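Local structure of mevalonate diphosphate decarboxylase (Legionella pneumophila, 3LTO) at residues L177-V182 with L290-D295; L171-L176 with K226-I231; F87-G92 with E127-P132. The protein probably catalyses the ATP-dependent decarboxylation of mevalonate diphosphate to isopentenyl diphosphate, the step that yields the isoprenoid building block. One frame throughout, in Å; residues are numbered along the deposited sequence.

Interaction 1 of 3, residues L177-V182 with L290-D295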
ATOM      1  N   LEU A 177      -0.742 -21.293 -22.397  1.00 15.31           N
ATOM      2  CA  LEU A 177      -1.946 -21.963 -22.870  1.00 16.10           C
ATOM      3  C   LEU A 177      -2.717 -22.286 -21.596  1.00 14.30           C
ATOM      4  O   LEU A 177      -2.184 -22.924 -20.693  1.00 13.26           O
ATOM      5  CB  LEU A 177      -1.610 -23.252 -23.622  1.00 18.09           C
ATOM      6  CG  LEU A 177      -2.830 -24.102 -24.007  1.00 22.37           C
ATOM      7  CD1 LEU A 177      -3.762 -23.299 -24.919  1.00 23.34           C
ATOM      8  CD2 LEU A 177      -2.369 -25.383 -24.702  1.00 22.87           C
ATOM      9  N   HIS A 178      -3.965 -21.837 -21.517  1.00 14.84           N
ATOM     10  CA  HIS A 178      -4.790 -22.066 -20.330  1.00 15.88           C
ATOM     11  C   HIS A 178      -5.979 -22.987 -20.591  1.00 15.55           C
ATOM     12  O   HIS A 178      -6.837 -22.684 -21.420  1.00 17.21           O
ATOM     13  CB  HIS A 178      -5.282 -20.716 -19.783  1.00 16.00           C
ATOM     14  CG  HIS A 178      -6.389 -20.822 -18.774  1.00 18.91           C
ATOM     15  ND1 HIS A 178      -6.281 -21.560 -17.616  1.00 19.31           N
ATOM     16  CD2 HIS A 178      -7.609 -20.234 -18.729  1.00 18.06           C
ATOM     17  CE1 HIS A 178      -7.383 -21.420 -16.900  1.00 17.52           C
ATOM     18  NE2 HIS A 178      -8.205 -20.619 -17.554  1.00 16.92           N
ATOM     19  N   GLN A 179      -6.019 -24.112 -19.880  1.00 15.07           N
ATOM     20  CA  GLN A 179      -7.112 -25.075 -20.007  1.00 13.38           C
ATOM     21  C   GLN A 179      -7.751 -25.318 -18.644  1.00 13.22           C
ATOM     22  O   GLN A 179      -7.074 -25.297 -17.612  1.00 11.80           O
ATOM     23  CB  GLN A 179      -6.611 -26.411 -20.565  1.00 11.52           C
ATOM     24  CG  GLN A 179      -5.914 -26.313 -21.904  1.00 14.15           C
ATOM     25  CD  GLN A 179      -5.433 -27.666 -22.405  1.00 16.22           C
ATOM     26  OE1 GLN A 179      -4.932 -28.485 -21.634  1.00 17.63           O
ATOM     27  NE2 GLN A 179      -5.574 -27.899 -23.703  1.00 18.67           N
ATOM     28  N   VAL A 180      -9.059 -25.558 -18.653  1.00 13.16           N
ATOM     29  CA  VAL A 180      -9.806 -25.809 -17.429  1.00 12.88           C
ATOM     30  C   VAL A 180     -10.549 -27.140 -17.483  1.00 13.09           C
ATOM     31  O   VAL A 180     -11.364 -27.377 -18.379  1.00 11.80           O
ATOM     32  CB  VAL A 180     -10.846 -24.699 -17.167  1.00 12.41           C
ATOM     33  CG1 VAL A 180     -11.456 -24.882 -15.787  1.00 11.72           C
ATOM     34  CG2 VAL A 180     -10.196 -23.332 -17.299  1.00 12.73           C
ATOM     35  N   ILE A 181     -10.254 -28.011 -16.527  1.00 10.75           N
ATOM     36  CA  ILE A 181     -10.934 -29.290 -16.452  1.00 10.54           C
ATOM     37  C   ILE A 181     -12.168 -29.025 -15.609  1.00 13.09           C
ATOM     38  O   ILE A 181     -12.080 -28.806 -14.400  1.00 12.40           O
ATOM     39  CB  ILE A 181     -10.059 -30.351 -15.776  1.00  8.36           C
ATOM     40  CG1 ILE A 181      -8.827 -30.617 -16.643  1.00  6.65           C
ATOM     41  CG2 ILE A 181     -10.866 -31.631 -15.558  1.00  9.69           C
ATOM     42  CD1 ILE A 181      -7.691 -31.288 -15.910  1.00  7.06           C
ATOM     43  N   VAL A 182     -13.319 -29.018 -16.265  1.00 14.61           N
ATOM     44  CA  VAL A 182     -14.579 -28.742 -15.598  1.00 16.20           C
ATOM     45  C   VAL A 182     -15.127 -29.947 -14.864  1.00 18.04           C
ATOM     46  O   VAL A 182     -15.491 -30.942 -15.480  1.00 18.70           O
ATOM     47  CB  VAL A 182     -15.635 -28.279 -16.608  1.00 16.39           C
ATOM     48  CG1 VAL A 182     -16.912 -27.877 -15.885  1.00 15.85           C
ATOM     49  CG2 VAL A 182     -15.080 -27.139 -17.437  1.00 14.99           C
ATOM     50  N   LEU A 290      -5.161 -25.703 -15.752  1.00 10.46           N
ATOM     51  CA  LEU A 290      -3.888 -26.101 -16.309  1.00 11.03           C
ATOM     52  C   LEU A 290      -3.287 -24.887 -17.012  1.00 11.32           C
ATOM     53  O   LEU A 290      -3.998 -24.119 -17.658  1.00 11.69           O
ATOM     54  CB  LEU A 290      -4.070 -27.228 -17.328  1.00 12.02           C
ATOM     55  CG  LEU A 290      -4.732 -28.542 -16.906  1.00 13.05           C
ATOM     56  CD1 LEU A 290      -4.587 -29.545 -18.047  1.00 11.44           C
ATOM     57  CD2 LEU A 290      -4.066 -29.087 -15.635  1.00 14.60           C
ATOM     58  N   LEU A 291      -1.976 -24.719 -16.868  1.00 12.29           N
ATOM     59  CA  LEU A 291      -1.244 -23.632 -17.505  1.00 12.35           C
ATOM     60  C   LEU A 291      -0.022 -24.250 -18.158  1.00 12.63           C
ATOM     61  O   LEU A 291       0.762 -24.943 -17.501  1.00 13.47           O
ATOM     62  CB  LEU A 291      -0.821 -22.578 -16.477  1.00 11.75           C
ATOM     63  CG  LEU A 291      -1.952 -21.687 -15.960  1.00 11.64           C
ATOM     64  CD1 LEU A 291      -1.430 -20.774 -14.862  1.00 11.21           C
ATOM     65  CD2 LEU A 291      -2.517 -20.868 -17.116  1.00  9.79           C
ATOM     66  N   TYR A 292       0.120 -24.013 -19.459  1.00 13.65           N
ATOM     67  CA  TYR A 292       1.227 -24.551 -20.243  1.00 13.23           C
ATOM     68  C   TYR A 292       2.008 -23.410 -20.864  1.00 14.09           C
ATOM     69  O   TYR A 292       1.452 -22.347 -21.128  1.00 13.24           O
ATOM     70  CB  TYR A 292       0.700 -25.420 -21.390  1.00 12.34           C
ATOM     71  CG  TYR A 292       0.131 -26.764 -21.006  1.00 10.53           C
ATOM     72  CD1 TYR A 292       0.963 -27.860 -20.800  1.00  9.40           C
ATOM     73  CD2 TYR A 292      -1.246 -26.951 -20.898  1.00 10.17           C
ATOM     74  CE1 TYR A 292       0.438 -29.111 -20.499  1.00 11.58           C
ATOM     75  CE2 TYR A 292      -1.783 -28.200 -20.600  1.00  9.46           C
ATOM     76  CZ  TYR A 292      -0.936 -29.274 -20.403  1.00 10.91           C
ATOM     77  OH  TYR A 292      -1.459 -30.514 -20.121  1.00 12.47           O
ATOM     78  N   ARG A 293       3.294 -23.643 -21.104  1.00 14.44           N
ATOM     79  CA  ARG A 293       4.142 -22.648 -21.743  1.00 15.99           C
ATOM     80  C   ARG A 293       3.753 -22.589 -23.220  1.00 15.85           C
ATOM     81  O   ARG A 293       3.201 -23.547 -23.758  1.00 15.24           O
ATOM     82  CB  ARG A 293       5.613 -23.051 -21.636  1.00 17.92           C
ATOM     83  CG  ARG A 293       6.208 -22.929 -20.253  1.00 19.05           C
ATOM     84  CD  ARG A 293       7.706 -23.192 -20.275  1.00 19.88           C
ATOM     85  NE  ARG A 293       8.025 -24.553 -19.861  1.00 25.34           N
ATOM     86  CZ  ARG A 293       8.006 -25.609 -20.661  1.00 24.91           C
ATOM     87  NH1 ARG A 293       7.696 -25.468 -21.936  1.00 27.60           N
ATOM     88  NH2 ARG A 293       8.266 -26.810 -20.172  1.00 26.03           N
ATOM     89  N   SER A 294       4.044 -21.469 -23.876  1.00 16.48           N
ATOM     90  CA  SER A 294       3.722 -21.319 -25.291  1.00 17.79           C
ATOM     91  C   SER A 294       4.417 -22.402 -26.109  1.00 16.40           C
ATOM     92  O   SER A 294       3.947 -22.763 -27.181  1.00 17.82           O
ATOM     93  CB  SER A 294       4.154 -19.945 -25.797  1.00 17.35           C
ATOM     94  OG  SER A 294       5.556 -19.789 -25.671  1.00 22.80           O
ATOM     95  N   ASP A 295       5.527 -22.929 -25.600  1.00 17.22           N
ATOM     96  CA  ASP A 295       6.256 -23.986 -26.307  1.00 18.62           C
ATOM     97  C   ASP A 295       5.794 -25.395 -25.918  1.00 18.77           C
ATOM     98  O   ASP A 295       6.409 -26.382 -26.312  1.00 20.40           O
ATOM     99  CB  ASP A 295       7.762 -23.875 -26.052  1.00 19.87           C
ATOM    100  CG  ASP A 295       8.148 -24.291 -24.646  1.00 22.33           C
ATOM    101  OD1 ASP A 295       7.787 -23.579 -23.693  1.00 23.61           O
ATOM    102  OD2 ASP A 295       8.809 -25.338 -24.492  1.00 26.98           O
TER
HETATM  103  O   HOH W   1      -3.548 -30.718 -21.451  1.00  5.94           O
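The ring of Tyr292 is met at its edge, near its plane, by Leu177 O and by the amide oxygen of Gln179: OE1 lies 3.3 Å from Tyr292 CE2. The amide plane of Gln179 stands almost perpendicular to the ring, at 88°. A water completes this link, donating to Gln179 OE1 and accepting from Tyr292 OH at 2.5 Å, so the two polar ends are joined without touching. With CG anti to its carbonyl carbon (chi1 -57°) and an extended chain beyond, Gln179 reaches past Leu290 CD1 to Tyr292 CE2. On the other side of the sheet, the His178 ring has the carbonyl oxygen of Leu290 at its edge and meets the ring of His289, the two planes nearly parallel. His178 ND1 gives Leu290 O a weak hydrogen bond of 3.4 Å, while Leu291 CD2 packs against His178 CB. Leu290 O also accepts from Gln179 N at 3.0 Å, so two donors from neighbouring residues converge on it. Return bonding runs from Leu290 N to Gln179 O (2.7 Å). Leu177 and Tyr292 form the second hydrogen-bonded pair, N to O in both directions, and their CB atoms meet at 3.9 Å. Between these pairs His178 and Leu291 make a non-hydrogen-bonded pair, and Leu291 makes a CA-H...O contact with Leu177 O. Ile181 CD1 extends the apolar face to Leu290 CD1, 4.2 Å away. This regular antiparallel ladder is the central pair of the four-stranded sheet of the C-terminal, GHMP-type domain, flanked by strands 279-281 and 313-314. Helix 297-308 covers Leu177, Ile181 and Tyr292, and helix 258-274 packs on Ile181 and Leu290.

Interaction 2 of 3, residues L171-L176 with K226-I231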
ATOM      1  N   LEU A 171       7.575 -11.046 -15.529  1.00 21.36           N
ATOM      2  CA  LEU A 171       8.031 -12.414 -15.354  1.00 20.15           C
ATOM      3  C   LEU A 171       8.329 -13.046 -16.711  1.00 19.96           C
ATOM      4  O   LEU A 171       7.740 -12.674 -17.722  1.00 18.22           O
ATOM      5  CB  LEU A 171       6.988 -13.227 -14.580  1.00 19.19           C
ATOM      6  CG  LEU A 171       6.794 -12.739 -13.136  1.00 20.54           C
ATOM      7  CD1 LEU A 171       5.720 -13.554 -12.447  1.00 18.33           C
ATOM      8  CD2 LEU A 171       8.107 -12.844 -12.374  1.00 19.12           C
ATOM      9  N   PRO A 172       9.259 -14.012 -16.739  1.00 21.49           N
ATOM     10  CA  PRO A 172       9.748 -14.776 -17.891  1.00 23.70           C
ATOM     11  C   PRO A 172       8.754 -15.455 -18.837  1.00 26.03           C
ATOM     12  O   PRO A 172       9.069 -15.656 -20.008  1.00 28.73           O
ATOM     13  CB  PRO A 172      10.683 -15.799 -17.249  1.00 23.34           C
ATOM     14  CG  PRO A 172      11.192 -15.084 -16.056  1.00 22.51           C
ATOM     15  CD  PRO A 172       9.945 -14.453 -15.512  1.00 21.93           C
ATOM     16  N   TYR A 173       7.573 -15.820 -18.349  1.00 26.19           N
ATOM     17  CA  TYR A 173       6.604 -16.505 -19.202  1.00 26.64           C
ATOM     18  C   TYR A 173       5.426 -15.633 -19.631  1.00 28.21           C
ATOM     19  O   TYR A 173       4.913 -14.837 -18.852  1.00 30.09           O
ATOM     20  CB  TYR A 173       6.098 -17.758 -18.488  1.00 24.67           C
ATOM     21  CG  TYR A 173       7.206 -18.723 -18.141  1.00 22.46           C
ATOM     22  CD1 TYR A 173       7.808 -19.512 -19.124  1.00 21.60           C
ATOM     23  CD2 TYR A 173       7.674 -18.832 -16.833  1.00 20.99           C
ATOM     24  CE1 TYR A 173       8.850 -20.385 -18.811  1.00 19.27           C
ATOM     25  CE2 TYR A 173       8.719 -19.703 -16.509  1.00 20.36           C
ATOM     26  CZ  TYR A 173       9.299 -20.475 -17.502  1.00 20.12           C
ATOM     27  OH  TYR A 173      10.323 -21.337 -17.187  1.00 20.61           O
ATOM     28  N   LYS A 174       5.007 -15.795 -20.882  1.00 28.57           N
ATOM     29  CA  LYS A 174       3.899 -15.029 -21.445  1.00 28.97           C
ATOM     30  C   LYS A 174       3.201 -15.895 -22.495  1.00 27.36           C
ATOM     31  O   LYS A 174       3.755 -16.890 -22.959  1.00 27.18           O
ATOM     32  CB  LYS A 174       4.432 -13.748 -22.097  1.00 32.92           C
ATOM     33  CG  LYS A 174       5.323 -12.901 -21.178  1.00 37.66           C
ATOM     34  CD  LYS A 174       6.158 -11.893 -21.965  1.00 40.56           C
ATOM     35  CE  LYS A 174       7.090 -11.093 -21.048  1.00 42.40           C
ATOM     36  NZ  LYS A 174       8.089 -11.953 -20.342  1.00 42.20           N
ATOM     37  N   ASP A 175       1.993 -15.513 -22.882  1.00 25.32           N
ATOM     38  CA  ASP A 175       1.252 -16.286 -23.863  1.00 24.12           C
ATOM     39  C   ASP A 175       1.197 -17.745 -23.423  1.00 21.35           C
ATOM     40  O   ASP A 175       1.640 -18.637 -24.142  1.00 22.69           O
ATOM     41  CB  ASP A 175       1.912 -16.197 -25.244  1.00 26.12           C
ATOM     42  CG  ASP A 175       1.901 -14.788 -25.812  1.00 30.94           C
ATOM     43  OD1 ASP A 175       0.827 -14.143 -25.792  1.00 34.90           O
ATOM     44  OD2 ASP A 175       2.960 -14.325 -26.290  1.00 29.98           O
ATOM     45  N   LEU A 176       0.668 -17.989 -22.233  1.00 17.57           N
ATOM     46  CA  LEU A 176       0.554 -19.350 -21.733  1.00 15.60           C
ATOM     47  C   LEU A 176      -0.711 -19.970 -22.300  1.00 14.81           C
ATOM     48  O   LEU A 176      -1.642 -19.259 -22.669  1.00 14.38           O
ATOM     49  CB  LEU A 176       0.459 -19.350 -20.209  1.00 14.81           C
ATOM     50  CG  LEU A 176       1.613 -18.725 -19.432  1.00 15.81           C
ATOM     51  CD1 LEU A 176       1.242 -18.670 -17.951  1.00 12.76           C
ATOM     52  CD2 LEU A 176       2.897 -19.532 -19.656  1.00 13.51           C
ATOM     53  N   LYS A 226      13.699 -19.592 -14.501  1.00 18.76           N
ATOM     54  CA  LYS A 226      13.048 -20.347 -15.566  1.00 18.99           C
ATOM     55  C   LYS A 226      12.980 -21.810 -15.133  1.00 18.46           C
ATOM     56  O   LYS A 226      13.322 -22.716 -15.896  1.00 19.24           O
ATOM     57  CB  LYS A 226      13.852 -20.240 -16.865  1.00 20.48           C
ATOM     58  CG  LYS A 226      14.025 -18.820 -17.378  1.00 23.43           C
ATOM     59  CD  LYS A 226      12.807 -18.342 -18.154  1.00 24.64           C
ATOM     60  CE  LYS A 226      12.816 -18.897 -19.572  1.00 27.08           C
ATOM     61  NZ  LYS A 226      11.662 -18.417 -20.383  1.00 29.64           N
ATOM     62  N   ASP A 227      12.553 -22.028 -13.894  1.00 16.75           N
ATOM     63  CA  ASP A 227      12.435 -23.367 -13.330  1.00 15.11           C
ATOM     64  C   ASP A 227      10.957 -23.771 -13.254  1.00 15.70           C
ATOM     65  O   ASP A 227      10.327 -23.694 -12.194  1.00 15.32           O
ATOM     66  CB  ASP A 227      13.069 -23.386 -11.939  1.00 15.08           C
ATOM     67  CG  ASP A 227      13.103 -24.769 -11.328  1.00 15.23           C
ATOM     68  OD1 ASP A 227      12.536 -25.709 -11.918  1.00 17.71           O
ATOM     69  OD2 ASP A 227      13.696 -24.916 -10.242  1.00 18.54           O
ATOM     70  N   TRP A 228      10.421 -24.211 -14.391  1.00 14.58           N
ATOM     71  CA  TRP A 228       9.018 -24.611 -14.516  1.00 14.24           C
ATOM     72  C   TRP A 228       8.602 -25.732 -13.564  1.00 13.92           C
ATOM     73  O   TRP A 228       7.470 -25.746 -13.062  1.00 12.38           O
ATOM     74  CB  TRP A 228       8.741 -25.024 -15.965  1.00 14.42           C
ATOM     75  CG  TRP A 228       7.290 -25.141 -16.333  1.00 12.06           C
ATOM     76  CD1 TRP A 228       6.597 -26.291 -16.584  1.00  9.96           C
ATOM     77  CD2 TRP A 228       6.374 -24.065 -16.558  1.00 10.77           C
ATOM     78  NE1 TRP A 228       5.309 -25.998 -16.957  1.00  9.40           N
ATOM     79  CE2 TRP A 228       5.143 -24.639 -16.948  1.00 10.43           C
ATOM     80  CE3 TRP A 228       6.472 -22.670 -16.468  1.00 10.15           C
ATOM     81  CZ2 TRP A 228       4.012 -23.864 -17.250  1.00 11.81           C
ATOM     82  CZ3 TRP A 228       5.347 -21.898 -16.770  1.00 11.07           C
ATOM     83  CH2 TRP A 228       4.134 -22.500 -17.155  1.00  9.26           C
ATOM     84  N   THR A 229       9.514 -26.668 -13.321  1.00 11.67           N
ATOM     85  CA  THR A 229       9.245 -27.783 -12.428  1.00 10.81           C
ATOM     86  C   THR A 229       8.953 -27.269 -11.012  1.00 11.38           C
ATOM     87  O   THR A 229       8.051 -27.779 -10.331  1.00 11.05           O
ATOM     88  CB  THR A 229      10.448 -28.766 -12.392  1.00 12.21           C
ATOM     89  OG1 THR A 229      10.704 -29.266 -13.711  1.00 12.93           O
ATOM     90  CG2 THR A 229      10.152 -29.938 -11.482  1.00 11.77           C
ATOM     91  N   SER A 230       9.707 -26.264 -10.567  1.00  9.44           N
ATOM     92  CA  SER A 230       9.491 -25.695  -9.236  1.00  9.59           C
ATOM     93  C   SER A 230       8.215 -24.851  -9.178  1.00  9.37           C
ATOM     94  O   SER A 230       7.553 -24.790  -8.137  1.00  6.75           O
ATOM     95  CB  SER A 230      10.680 -24.837  -8.800  1.00 11.39           C
ATOM     96  OG  SER A 230      11.757 -25.645  -8.365  1.00 15.40           O
ATOM     97  N   ILE A 231       7.882 -24.186 -10.284  1.00  8.37           N
ATOM     98  CA  ILE A 231       6.668 -23.377 -10.337  1.00  8.09           C
ATOM     99  C   ILE A 231       5.505 -24.356 -10.138  1.00  9.56           C
ATOM    100  O   ILE A 231       4.606 -24.124  -9.319  1.00 10.19           O
ATOM    101  CB  ILE A 231       6.536 -22.639 -11.701  1.00  7.66           C
ATOM    102  CG1 ILE A 231       7.663 -21.611 -11.831  1.00  7.61           C
ATOM    103  CG2 ILE A 231       5.174 -21.943 -11.810  1.00  4.90           C
ATOM    104  CD1 ILE A 231       7.657 -20.823 -13.124  1.00 10.39           C
TER
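Tyr173 and Trp228 form an edge-to-face (T-shaped) aromatic pair, the six-membered indole ring turning its edge to one face of the phenol. Their centroids are 4.8 Å apart and the planes 67° from each other; CE3 of Trp228 comes within 3.7 Å of Tyr173 CE2. Tyr173 CG sits anti to the carbonyl carbon (chi1 -59°), which sends the ring across to the start of helix 228-247. Apolar contacts flank the pair: Ile231 CD1 touches Tyr173 CE2 at 3.7 Å, and Leu176 CD2 approaches Trp228 CH2 at 4.1 Å. Lys226 supplies aliphatic packing as well. Its chain, bent at chi2 and chi3, folds back so that CD presses tightly on Pro172 CB (3.4 Å), while Tyr173 OH lies over its backbone at CA. Polar groups are met within each segment or from outside. Asp227 is the N-cap of the helix, its OD1 accepting from Ser230 N at 3.2 Å and its OD2 from Ser230 OG at 2.8 Å. Just before it, Lys226 closes the preceding helix 208-224 as the C-prime residue of a Schellman motif. Trp228 NE1 bonds to Gly277 O, which helps to set the indole's rotation; Tyr173 O accepts from Trp158 NE1. Van der Waals and aromatic contacts thus hold the loop to the helix-helix junction, with no hydrogen bond across; the polar bonds instead set the helix end and the indole.

Interaction 3 of 3, residues F87-G92 with E127-P132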
ATOM      1  N   PHE A  87     -17.591   9.896  -7.483  1.00 14.85           N
ATOM      2  CA  PHE A  87     -17.679  10.974  -8.468  1.00 14.54           C
ATOM      3  C   PHE A  87     -18.697  12.037  -8.062  1.00 14.56           C
ATOM      4  O   PHE A  87     -18.832  13.054  -8.736  1.00 15.87           O
ATOM      5  CB  PHE A  87     -18.069  10.409  -9.839  1.00 12.91           C
ATOM      6  CG  PHE A  87     -16.931   9.770 -10.587  1.00 12.19           C
ATOM      7  CD1 PHE A  87     -16.176  10.512 -11.493  1.00 10.79           C
ATOM      8  CD2 PHE A  87     -16.623   8.426 -10.395  1.00  9.46           C
ATOM      9  CE1 PHE A  87     -15.131   9.924 -12.203  1.00 11.78           C
ATOM     10  CE2 PHE A  87     -15.584   7.828 -11.096  1.00 11.50           C
ATOM     11  CZ  PHE A  87     -14.835   8.577 -12.003  1.00 11.90           C
ATOM     12  N   GLY A  88     -19.413  11.797  -6.966  1.00 15.47           N
ATOM     13  CA  GLY A  88     -20.416  12.749  -6.511  1.00 14.73           C
ATOM     14  C   GLY A  88     -21.608  12.838  -7.450  1.00 15.54           C
ATOM     15  O   GLY A  88     -22.209  13.897  -7.613  1.00 15.33           O
ATOM     16  N   TYR A  89     -21.957  11.714  -8.069  1.00 13.80           N
ATOM     17  CA  TYR A  89     -23.073  11.664  -8.999  1.00 12.45           C
ATOM     18  C   TYR A  89     -24.332  11.124  -8.340  1.00 13.82           C
ATOM     19  O   TYR A  89     -24.266  10.261  -7.464  1.00 13.19           O
ATOM     20  CB  TYR A  89     -22.725  10.767 -10.184  1.00 11.27           C
ATOM     21  CG  TYR A  89     -23.815  10.653 -11.222  1.00  8.31           C
ATOM     22  CD1 TYR A  89     -23.962  11.624 -12.211  1.00  8.40           C
ATOM     23  CD2 TYR A  89     -24.674   9.555 -11.245  1.00  9.91           C
ATOM     24  CE1 TYR A  89     -24.921  11.506 -13.203  1.00  8.02           C
ATOM     25  CE2 TYR A  89     -25.656   9.424 -12.246  1.00  9.30           C
ATOM     26  CZ  TYR A  89     -25.765  10.407 -13.220  1.00  9.67           C
ATOM     27  OH  TYR A  89     -26.699  10.290 -14.227  1.00 10.30           O
ATOM     28  N   VAL A  90     -25.481  11.630  -8.775  1.00 13.91           N
ATOM     29  CA  VAL A  90     -26.760  11.178  -8.249  1.00 14.22           C
ATOM     30  C   VAL A  90     -27.621  10.765  -9.434  1.00 12.73           C
ATOM     31  O   VAL A  90     -27.919  11.582 -10.302  1.00 13.98           O
ATOM     32  CB  VAL A  90     -27.489  12.293  -7.466  1.00 16.62           C
ATOM     33  CG1 VAL A  90     -28.832  11.764  -6.935  1.00 16.20           C
ATOM     34  CG2 VAL A  90     -26.616  12.779  -6.306  1.00 15.70           C
ATOM     35  N   GLY A  91     -28.012   9.497  -9.474  1.00 11.51           N
ATOM     36  CA  GLY A  91     -28.830   9.006 -10.572  1.00 10.20           C
ATOM     37  C   GLY A  91     -28.655   7.507 -10.696  1.00 12.22           C
ATOM     38  O   GLY A  91     -27.596   6.975 -10.350  1.00 11.61           O
ATOM     39  N   GLY A  92     -29.682   6.818 -11.185  1.00 12.53           N
ATOM     40  CA  GLY A  92     -29.602   5.373 -11.318  1.00 11.50           C
ATOM     41  C   GLY A  92     -29.164   4.910 -12.692  1.00 12.34           C
ATOM     42  O   GLY A  92     -29.224   5.665 -13.661  1.00 14.76           O
ATOM     43  N   GLU A 127     -17.575  11.311 -17.850  1.00 13.88           N
ATOM     44  CA  GLU A 127     -18.223  12.155 -18.853  1.00 14.00           C
ATOM     45  C   GLU A 127     -19.476  12.865 -18.327  1.00 14.07           C
ATOM     46  O   GLU A 127     -19.783  13.976 -18.753  1.00 14.13           O
ATOM     47  CB  GLU A 127     -18.596  11.329 -20.094  1.00 12.75           C
ATOM     48  CG  GLU A 127     -17.431  10.589 -20.733  1.00 12.03           C
ATOM     49  CD  GLU A 127     -17.854   9.761 -21.936  1.00 12.61           C
ATOM     50  OE1 GLU A 127     -19.069   9.550 -22.102  1.00 13.40           O
ATOM     51  OE2 GLU A 127     -16.975   9.316 -22.710  1.00 11.94           O
ATOM     52  N   LEU A 128     -20.197  12.226 -17.411  1.00 13.36           N
ATOM     53  CA  LEU A 128     -21.412  12.816 -16.858  1.00 13.89           C
ATOM     54  C   LEU A 128     -21.158  13.949 -15.875  1.00 15.29           C
ATOM     55  O   LEU A 128     -21.939  14.894 -15.793  1.00 15.96           O
ATOM     56  CB  LEU A 128     -22.256  11.746 -16.165  1.00 13.08           C
ATOM     57  CG  LEU A 128     -23.123  10.883 -17.086  1.00 13.40           C
ATOM     58  CD1 LEU A 128     -23.662   9.676 -16.333  1.00  9.22           C
ATOM     59  CD2 LEU A 128     -24.259  11.738 -17.644  1.00 12.17           C
ATOM     60  N   THR A 129     -20.065  13.856 -15.131  1.00 15.69           N
ATOM     61  CA  THR A 129     -19.736  14.867 -14.138  1.00 16.88           C
ATOM     62  C   THR A 129     -18.658  15.837 -14.611  1.00 19.05           C
ATOM     63  O   THR A 129     -18.369  16.825 -13.940  1.00 18.89           O
ATOM     64  CB  THR A 129     -19.247  14.203 -12.843  1.00 16.27           C
ATOM     65  OG1 THR A 129     -18.076  13.425 -13.126  1.00 14.38           O
ATOM     66  CG2 THR A 129     -20.325  13.296 -12.273  1.00 15.67           C
ATOM     67  N   GLN A 130     -18.069  15.547 -15.767  1.00 20.74           N
ATOM     68  CA  GLN A 130     -17.008  16.374 -16.332  1.00 22.16           C
ATOM     69  C   GLN A 130     -15.748  16.344 -15.477  1.00 22.95           C
ATOM     70  O   GLN A 130     -14.994  17.312 -15.434  1.00 24.67           O
ATOM     71  CB  GLN A 130     -17.481  17.819 -16.525  1.00 23.06           C
ATOM     72  CG  GLN A 130     -18.269  18.036 -17.810  1.00 26.12           C
ATOM     73  CD  GLN A 130     -18.725  19.472 -17.992  1.00 28.34           C
ATOM     74  OE1 GLN A 130     -19.554  19.972 -17.228  1.00 29.69           O
ATOM     75  NE2 GLN A 130     -18.183  20.146 -19.009  1.00 29.53           N
ATOM     76  N   LYS A 131     -15.531  15.225 -14.792  1.00 24.42           N
ATOM     77  CA  LYS A 131     -14.350  15.040 -13.956  1.00 24.14           C
ATOM     78  C   LYS A 131     -13.347  14.243 -14.785  1.00 23.64           C
ATOM     79  O   LYS A 131     -13.717  13.583 -15.760  1.00 23.95           O
ATOM     80  CB  LYS A 131     -14.691  14.238 -12.698  1.00 26.79           C
ATOM     81  CG  LYS A 131     -15.854  14.771 -11.868  1.00 31.98           C
ATOM     82  CD  LYS A 131     -15.503  16.058 -11.145  1.00 35.38           C
ATOM     83  CE  LYS A 131     -16.625  16.475 -10.193  1.00 36.62           C
ATOM     84  NZ  LYS A 131     -16.876  15.461  -9.122  1.00 34.96           N
ATOM     85  N   PRO A 132     -12.063  14.285 -14.411  1.00 22.14           N
ATOM     86  CA  PRO A 132     -11.070  13.529 -15.178  1.00 20.67           C
ATOM     87  C   PRO A 132     -11.248  12.041 -14.912  1.00 19.77           C
ATOM     88  O   PRO A 132     -11.714  11.648 -13.841  1.00 18.44           O
ATOM     89  CB  PRO A 132      -9.749  14.054 -14.630  1.00 22.27           C
ATOM     90  CG  PRO A 132     -10.077  14.287 -13.183  1.00 21.30           C
ATOM     91  CD  PRO A 132     -11.436  14.965 -13.264  1.00 22.47           C
TER
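Two helix C-terminal ends meet here, in the N-terminal, S5-like domain: the Schellman turn that closes helix 71-87 at Gly88, and the end of helix 110-129, where Gln130 takes positive phi. One hydrogen bond joins them, from Lys131 NZ to Phe87 O at 3.1 Å. The ammonium lies above the carbonyl plane, 46° out of it, and is brought there by a chain bent at chi2 and chi4. An ammonium beside this carbonyl probably offsets the negative end of the helix dipole. Lys131 CB meets the edge of the Phe87 ring near CD1 (4.2 Å), and Thr129 OG1, which also bonds to Leu125 O, is 3.8 Å from that same CD1. Tyr89 makes the second set of contacts. With CG anti to the backbone N (chi1 -180°), its ring leans along helix 110-129, where Leu128 CD1 approaches the phenol oxygen OH at 3.7 Å and Thr129 CG2 packs near CD1 at 4.0 Å. Around it, Leu125 of helix 110-129 touches both Phe87 and Tyr89, Lys47 of strand 31-47 touches Tyr89 and Leu128, and the Tyr89 ring meets that of Phe93, the first residue of strand 93-99.

How the interactions relate
Interactions 1 and 2 are neighbours, their centres about 12 Å apart, and their segments alternate along the chain: 171-176 runs directly into 177-182, while 226-231 comes before 290-295. They touch directly, as where Arg293 CD packs on Tyr173 CE1 at 3.4 Å, and Arg293 also makes a cation-pi contact with Trp228. The inner strand pair of the four-stranded sheet, the loop leading into it and the start of helix 228-247 are thus joined. Interaction 3 closes earlier in the chain, in the N-terminal domain, its centre about 41 Å from that of interaction 1, across the chain's centre, and about 43 Å from that of interaction 2. With nearest atoms about 30 Å away, it is a separate, local join.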